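Local coordinates for variant surface glycoprotein MITAT 1.1 (Trypanosoma brucei brucei, PDB 5LY9) that forms the dense surface coat of the parasite, whose replacement by antigenically distinct variants lets the trypanosome evade the host immune response, at residues 15-18 with 19-23; 161-165 with 166-170; 323-326 with 327-330. All blocks are in the same frame, centred on the assembly; numbering follows the deposited sequence.

Interaction 1: 15-18 with 19-23; sequences CKLT and TELSK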
loop_
_atom_site.group_PDB
_atom_site.type_symbol
_atom_site.label_atom_id
_atom_site.label_comp_id
_atom_site.label_asym_id
_atom_site.label_seq_id
_atom_site.Cartn_x
_atom_site.Cartn_y
_atom_site.Cartn_z
ATOM N N CYS A 15 -5.531 8.372 23.087
ATOM C CA CYS A 15 -4.667 7.162 23.281
ATOM C C CYS A 15 -5.291 5.886 22.660
ATOM O O CYS A 15 -4.647 5.127 21.989
ATOM C CB CYS A 15 -4.368 6.890 24.731
ATOM S SG CYS A 15 -3.302 8.144 25.484
ATOM N N LYS A 16 -6.592 5.699 22.845
ATOM C CA LYS A 16 -7.299 4.572 22.234
ATOM C C LYS A 16 -7.235 4.656 20.726
ATOM O O LYS A 16 -7.017 3.640 20.065
ATOM C CB LYS A 16 -8.774 4.529 22.711
ATOM C CG LYS A 16 -8.929 4.129 24.170
ATOM C CD LYS A 16 -10.358 4.425 24.655
ATOM C CE LYS A 16 -11.422 3.553 24.165
ATOM N NZ LYS A 16 -12.765 3.733 24.856
ATOM N N LEU A 17 -7.423 5.838 20.184
ATOM C CA LEU A 17 -7.410 5.997 18.731
ATOM C C LEU A 17 -6.033 5.740 18.187
ATOM O O LEU A 17 -5.914 5.013 17.185
ATOM C CB LEU A 17 -7.912 7.369 18.337
ATOM C CG LEU A 17 -7.893 7.761 16.847
ATOM C CD1 LEU A 17 -8.765 6.790 16.025
ATOM C CD2 LEU A 17 -8.324 9.220 16.608
ATOM N N THR A 18 -4.981 6.337 18.804
ATOM C CA THR A 18 -3.658 6.082 18.282
ATOM C C THR A 18 -3.297 4.578 18.333
ATOM O O THR A 18 -2.690 4.053 17.397
ATOM C CB THR A 18 -2.567 7.038 18.875
ATOM O OG1 THR A 18 -1.377 6.865 18.106
ATOM C CG2 THR A 18 -2.285 6.660 20.238
ATOM N N THR A 19 -3.707 3.886 19.411
ATOM C CA THR A 19 -3.558 2.432 19.503
ATOM C C THR A 19 -4.269 1.704 18.341
ATOM O O THR A 19 -3.687 0.841 17.711
ATOM C CB THR A 19 -4.065 1.949 20.882
ATOM O OG1 THR A 19 -3.332 2.658 21.925
ATOM C CG2 THR A 19 -3.896 0.481 21.005
ATOM N N GLU A 20 -5.477 2.086 18.058
ATOM C CA GLU A 20 -6.215 1.455 16.968
ATOM C C GLU A 20 -5.529 1.719 15.618
ATOM O O GLU A 20 -5.298 0.785 14.821
ATOM C CB GLU A 20 -7.673 1.907 16.915
ATOM C CG GLU A 20 -8.454 1.307 15.733
ATOM C CD GLU A 20 -9.949 1.280 15.954
ATOM O OE1 GLU A 20 -10.410 0.638 16.981
ATOM O OE2 GLU A 20 -10.629 1.985 15.157
ATOM N N LEU A 21 -5.190 2.985 15.384
ATOM C CA LEU A 21 -4.581 3.411 14.138
ATOM C C LEU A 21 -3.261 2.717 13.869
ATOM O O LEU A 21 -2.879 2.510 12.736
ATOM C CB LEU A 21 -4.495 4.918 13.995
ATOM C CG LEU A 21 -5.760 5.782 14.020
ATOM C CD1 LEU A 21 -5.314 7.249 13.968
ATOM C CD2 LEU A 21 -6.642 5.431 12.836
ATOM N N SER A 22 -2.566 2.323 14.913
ATOM C CA SER A 22 -1.258 1.701 14.823
ATOM C C SER A 22 -1.303 0.407 14.003
ATOM O O SER A 22 -0.301 0.081 13.397
ATOM C CB SER A 22 -0.690 1.438 16.247
ATOM O OG SER A 22 -1.342 0.336 16.773
ATOM N N LYS A 23 -2.457 -0.258 13.893
ATOM C CA LYS A 23 -2.561 -1.518 13.165
ATOM C C LYS A 23 -3.128 -1.405 11.784
ATOM O O LYS A 23 -3.159 -2.401 11.073
ATOM C CB LYS A 23 -3.367 -2.574 13.937
ATOM C CG LYS A 23 -2.685 -3.068 15.197
ATOM C CD LYS A 23 -3.351 -4.342 15.758
ATOM C CE LYS A 23 -2.445 -4.988 16.803
ATOM N NZ LYS A 23 -3.200 -6.198 17.285
#
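Thr-19 folds its hydroxyl back onto the preceding helical turn, where OG1 donates to Cys-15 O at 2.8 Å. The same carbonyl takes the helical N-H of Thr-19, with Thr-19 N 3.0 Å from Cys-15 O, and the two donors arrive from opposite faces of its plane. The hydroxyl gets there because OG1 sits beside the backbone N and opposite the carbonyl carbon (chi1 -56°). Cys-15 itself is fixed through its disulfide to Cys-145.

Leu-17 and Leu-21 carry the apolar side of the helix. Leu-17 CD1 lies against Leu-21 CG at 3.8 Å, the two side chains crossing obliquely, while Leu-21 N bonds to Leu-17 O at 2.8 Å, almost straight at 170°. Both turn to helix 62-114, Leu-17 packing on Ile-105 and Leu-21 on Ala-98 and Leu-101.

Thr-18 is buried too. Its carbonyl receives a weak bond from Ser-22 N, whereas Ser-22 OG donates to Thr-19 O at 2.6 Å. Residues 15-22 thus add two hydroxyl-to-carbonyl bonds to the backbone ladder: the hydroxyls of Thr-19 and Ser-22 are held by carbonyls about one turn back, whereas that of Thr-18 bonds across to Asp-106 and Lys-102 of helix 62-114.

Interaction 2: 161-165 with 166-170; sequences ELTQT and GYPNL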
loop_
_atom_site.group_PDB
_atom_site.type_symbol
_atom_site.label_atom_id
_atom_site.label_comp_id
_atom_site.label_asym_id
_atom_site.label_seq_id
_atom_site.Cartn_x
_atom_site.Cartn_y
_atom_site.Cartn_z
ATOM N N GLU A 161 -12.678 2.552 17.435
ATOM C CA GLU A 161 -12.315 3.947 17.624
ATOM C C GLU A 161 -12.569 4.791 16.370
ATOM O O GLU A 161 -12.841 6.005 16.479
ATOM C CB GLU A 161 -10.892 4.122 18.114
ATOM C CG GLU A 161 -10.526 3.193 19.285
ATOM C CD GLU A 161 -11.543 3.271 20.422
ATOM O OE1 GLU A 161 -11.984 4.384 20.801
ATOM O OE2 GLU A 161 -11.950 2.158 20.877
ATOM N N LEU A 162 -12.536 4.147 15.205
ATOM C CA LEU A 162 -12.807 4.835 13.939
ATOM C C LEU A 162 -13.723 3.927 13.166
ATOM O O LEU A 162 -13.302 2.870 12.672
ATOM C CB LEU A 162 -11.500 5.107 13.169
ATOM C CG LEU A 162 -11.678 5.625 11.728
ATOM C CD1 LEU A 162 -12.684 6.781 11.739
ATOM C CD2 LEU A 162 -10.337 6.004 11.064
ATOM N N THR A 163 -14.994 4.279 13.204
ATOM C CA THR A 163 -16.053 3.403 12.681
ATOM C C THR A 163 -16.547 3.954 11.373
ATOM O O THR A 163 -16.037 4.971 10.905
ATOM C CB THR A 163 -17.224 3.344 13.648
ATOM O OG1 THR A 163 -17.833 4.627 13.653
ATOM C CG2 THR A 163 -16.772 3.030 15.084
ATOM N N GLN A 164 -17.550 3.304 10.770
ATOM C CA GLN A 164 -18.196 3.841 9.579
ATOM C C GLN A 164 -18.741 5.237 9.772
ATOM O O GLN A 164 -18.721 6.012 8.852
ATOM C CB GLN A 164 -19.337 2.959 9.070
ATOM C CG GLN A 164 -18.772 1.680 8.470
ATOM C CD GLN A 164 -19.836 0.884 7.652
ATOM O OE1 GLN A 164 -20.868 1.430 7.229
ATOM N NE2 GLN A 164 -19.574 -0.382 7.448
ATOM N N THR A 165 -19.191 5.537 10.993
ATOM C CA THR A 165 -19.837 6.776 11.285
ATOM C C THR A 165 -18.867 7.894 11.587
ATOM O O THR A 165 -19.078 9.042 11.199
ATOM C CB THR A 165 -20.831 6.545 12.456
ATOM O OG1 THR A 165 -21.811 5.572 11.989
ATOM C CG2 THR A 165 -21.533 7.849 12.784
ATOM N N GLY A 166 -17.809 7.555 12.315
ATOM C CA GLY A 166 -16.858 8.560 12.721
ATOM C C GLY A 166 -15.965 8.092 13.855
ATOM O O GLY A 166 -15.576 6.972 13.885
ATOM N N TYR A 167 -15.650 8.990 14.742
ATOM C CA TYR A 167 -14.795 8.731 15.896
ATOM C C TYR A 167 -15.631 8.839 17.166
ATOM O O TYR A 167 -15.713 9.907 17.816
ATOM C CB TYR A 167 -13.648 9.752 15.947
ATOM C CG TYR A 167 -12.811 9.804 14.686
ATOM C CD1 TYR A 167 -13.224 10.567 13.570
ATOM C CD2 TYR A 167 -11.605 9.123 14.612
ATOM C CE1 TYR A 167 -12.358 10.638 12.433
ATOM C CE2 TYR A 167 -10.773 9.217 13.551
ATOM C CZ TYR A 167 -11.162 9.946 12.461
ATOM O OH TYR A 167 -10.293 9.962 11.390
ATOM N N PRO A 168 -16.277 7.744 17.529
ATOM C CA PRO A 168 -17.396 7.877 18.519
ATOM C C PRO A 168 -16.961 8.203 19.932
ATOM O O PRO A 168 -17.756 8.782 20.686
ATOM C CB PRO A 168 -18.044 6.486 18.508
ATOM C CG PRO A 168 -16.986 5.602 17.968
ATOM C CD PRO A 168 -16.267 6.406 16.929
ATOM N N ASN A 169 -15.723 7.871 20.285
ATOM C CA ASN A 169 -15.261 8.087 21.662
ATOM C C ASN A 169 -14.574 9.416 21.896
ATOM O O ASN A 169 -14.323 9.781 23.067
ATOM C CB ASN A 169 -14.435 6.897 22.128
ATOM C CG ASN A 169 -15.247 5.638 22.163
ATOM O OD1 ASN A 169 -16.398 5.657 22.598
ATOM N ND2 ASN A 169 -14.660 4.524 21.749
ATOM N N LEU A 170 -14.223 10.154 20.828
ATOM C CA LEU A 170 -13.678 11.484 20.995
ATOM C C LEU A 170 -14.691 12.428 21.508
ATOM O O LEU A 170 -15.833 12.522 21.004
ATOM C CB LEU A 170 -13.107 12.046 19.675
ATOM C CG LEU A 170 -11.934 11.271 19.064
ATOM C CD1 LEU A 170 -11.242 12.107 18.001
ATOM C CD2 LEU A 170 -10.918 10.629 19.934
HETATM O O HOH W 1 -13.307 7.421 18.746
#
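An ST turn at Thr-163 and a type I beta turn from Tyr-167 to Leu-170 shape this part of the loop between strands 143-144 and 173-174. Thr-163 OG1 accepts from Thr-165 N and, at 3.2 Å, from Gly-166 N, so one hydroxyl gathers two backbone N-H groups. It can do so because OG1 stands between the backbone N and the carbonyl carbon (chi1 68°). The bend is closed by Thr-163 N, which donates to Gly-166 O at 2.8 Å, nearly in line with the C=O bond.

Leu-162 and Tyr-167 run side by side in the same direction. Leu-162 CD1 makes a CH-pi contact over one face of the tyrosine ring, 3.7 Å from its centroid and displaced toward the rim. The ring also meets Trp-246 edge-to-face, and Tyr-167 OH bonds to Trp-246 O, tying the loop to helix 244-254. A second apolar contact is made by CG2 of Thr-163, which meets Pro-168 CG tip to tip at 3.9 Å.

A water joins the two arms, donating to Glu-161 O and accepting from Asn-169 N. Beside it the bent Glu-161 side chain receives the amide of Asn-169: ND2 lies 2.8 Å from OE1 on its syn side, 25° out of the carboxylate plane, and the bond is close to straight at 173°.

Interaction 3: 323-326 with 327-330; sequences IIPA and GIAG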
loop_
_atom_site.group_PDB
_atom_site.type_symbol
_atom_site.label_atom_id
_atom_site.label_comp_id
_atom_site.label_asym_id
_atom_site.label_seq_id
_atom_site.Cartn_x
_atom_site.Cartn_y
_atom_site.Cartn_z
ATOM N N ILE A 323 -5.962 -37.341 -11.987
ATOM C CA ILE A 323 -4.637 -37.606 -11.483
ATOM C C ILE A 323 -3.555 -37.154 -12.450
ATOM O O ILE A 323 -3.618 -37.433 -13.634
ATOM C CB ILE A 323 -4.425 -39.126 -11.217
ATOM C CG1 ILE A 323 -5.355 -39.587 -10.132
ATOM C CG2 ILE A 323 -2.962 -39.424 -10.838
ATOM C CD1 ILE A 323 -4.842 -39.230 -8.780
ATOM N N ILE A 324 -2.586 -36.428 -11.931
ATOM C CA ILE A 324 -1.413 -36.079 -12.684
ATOM C C ILE A 324 -0.309 -37.045 -12.290
ATOM O O ILE A 324 0.132 -37.065 -11.147
ATOM C CB ILE A 324 -0.945 -34.624 -12.350
ATOM C CG1 ILE A 324 -2.115 -33.643 -12.481
ATOM C CG2 ILE A 324 0.216 -34.269 -13.241
ATOM C CD1 ILE A 324 -2.860 -33.744 -13.796
ATOM N N PRO A 325 0.152 -37.831 -13.230
ATOM C CA PRO A 325 1.126 -38.865 -12.925
ATOM C C PRO A 325 2.488 -38.330 -12.644
ATOM O O PRO A 325 2.861 -37.256 -13.134
ATOM C CB PRO A 325 1.177 -39.721 -14.177
ATOM C CG PRO A 325 0.459 -39.018 -15.198
ATOM C CD PRO A 325 -0.417 -37.970 -14.578
ATOM N N ALA A 326 3.238 -39.100 -11.850
ATOM C CA ALA A 326 4.637 -38.839 -11.674
ATOM C C ALA A 326 5.285 -38.844 -13.051
ATOM O O ALA A 326 4.871 -39.573 -13.947
ATOM C CB ALA A 326 5.242 -39.922 -10.810
ATOM N N GLY A 327 6.230 -37.947 -13.256
ATOM C CA GLY A 327 6.881 -37.764 -14.564
ATOM C C GLY A 327 6.455 -36.515 -15.352
ATOM O O GLY A 327 7.224 -36.023 -16.126
ATOM N N ILE A 328 5.242 -36.012 -15.163
ATOM C CA ILE A 328 4.809 -34.764 -15.779
ATOM C C ILE A 328 5.526 -33.626 -15.031
ATOM O O ILE A 328 5.512 -33.588 -13.822
ATOM C CB ILE A 328 3.274 -34.600 -15.670
ATOM C CG1 ILE A 328 2.537 -35.642 -16.519
ATOM C CG2 ILE A 328 2.831 -33.210 -16.055
ATOM C CD1 ILE A 328 2.710 -35.467 -18.031
ATOM N N ALA A 329 6.157 -32.719 -15.770
ATOM C CA ALA A 329 6.822 -31.566 -15.195
ATOM C C ALA A 329 7.839 -31.933 -14.086
ATOM O O ALA A 329 8.042 -31.185 -13.127
ATOM C CB ALA A 329 5.785 -30.573 -14.689
ATOM N N GLY A 330 8.485 -33.077 -14.237
ATOM C CA GLY A 330 9.500 -33.545 -13.264
ATOM C C GLY A 330 8.926 -33.935 -11.909
ATOM O O GLY A 330 9.677 -34.059 -10.959
#
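Ile-328 closes back on Pro-325 through a single backbone hydrogen bond across the turn. Its N donates to Pro-325 O over 3.4 Å, a weak bond by length although straight, with an angle of 168° at the hydrogen. Gly-327 occupies the third position of the turn with a positive phi of 105°; at these backbone angles a beta carbon would collide with the carbonyl O of Ala-326, which calls for glycine. Ala-326, at the second position, lies on the exposed outer side of the bend.

The side chains meet by apolar packing. Ile-324 CG2 approaches Ile-328 CB at 3.9 Å and Ile-328 CG2 at 4.0 Å, the two branched side chains crossing at about a right angle. In both isoleucines CG2 points opposite the backbone N, which sets the CG2 methyl of Ile-324 against CB and CG2 of Ile-328. The other branch of Ile-328 is used against the proline: CG1 comes to 4.2 Å from Pro-325 CG, an oblique and looser meeting. Ile-328 thus sets one branch against each of the two residues.

Tyr-353 of helix 343-367 packs against both Pro-325 and Ile-328, and Ile-356 of that helix also touches Ile-328. Just beyond, Ala-329 N bonds to Asn-352 OD1, and Ala-329 packs on Thr-283 of the second subunit.

Taken together, the geometry is that of a type II beta turn with glycine in its third position, here leading the chain out of strand 323-324, whose antiparallel partner is strand 335-336.

In the fold
All three contacts lie in the large N-terminal domain of this A-type VSG, the piece present in this chain. Interactions 1 and 2, centres about 12 Å apart, touch: the Glu-20 carboxylate accepts from the backbone N atoms of Glu-161 and Leu-162, and is also bonded to Thr-158 OG1 and in a salt bridge with Arg-253. Interaction 3 lies on the opposite side of the chain's centre, its centre about 51 Å from that of interaction 1 and about 55 Å from that of interaction 2. The buried helical contact is a ladder supplemented by hydroxyls; the partly buried loop mixes side-chain, backbone and water bonds with an aromatic face; the surface turn has one weak bond and isoleucine packing, close to the second subunit.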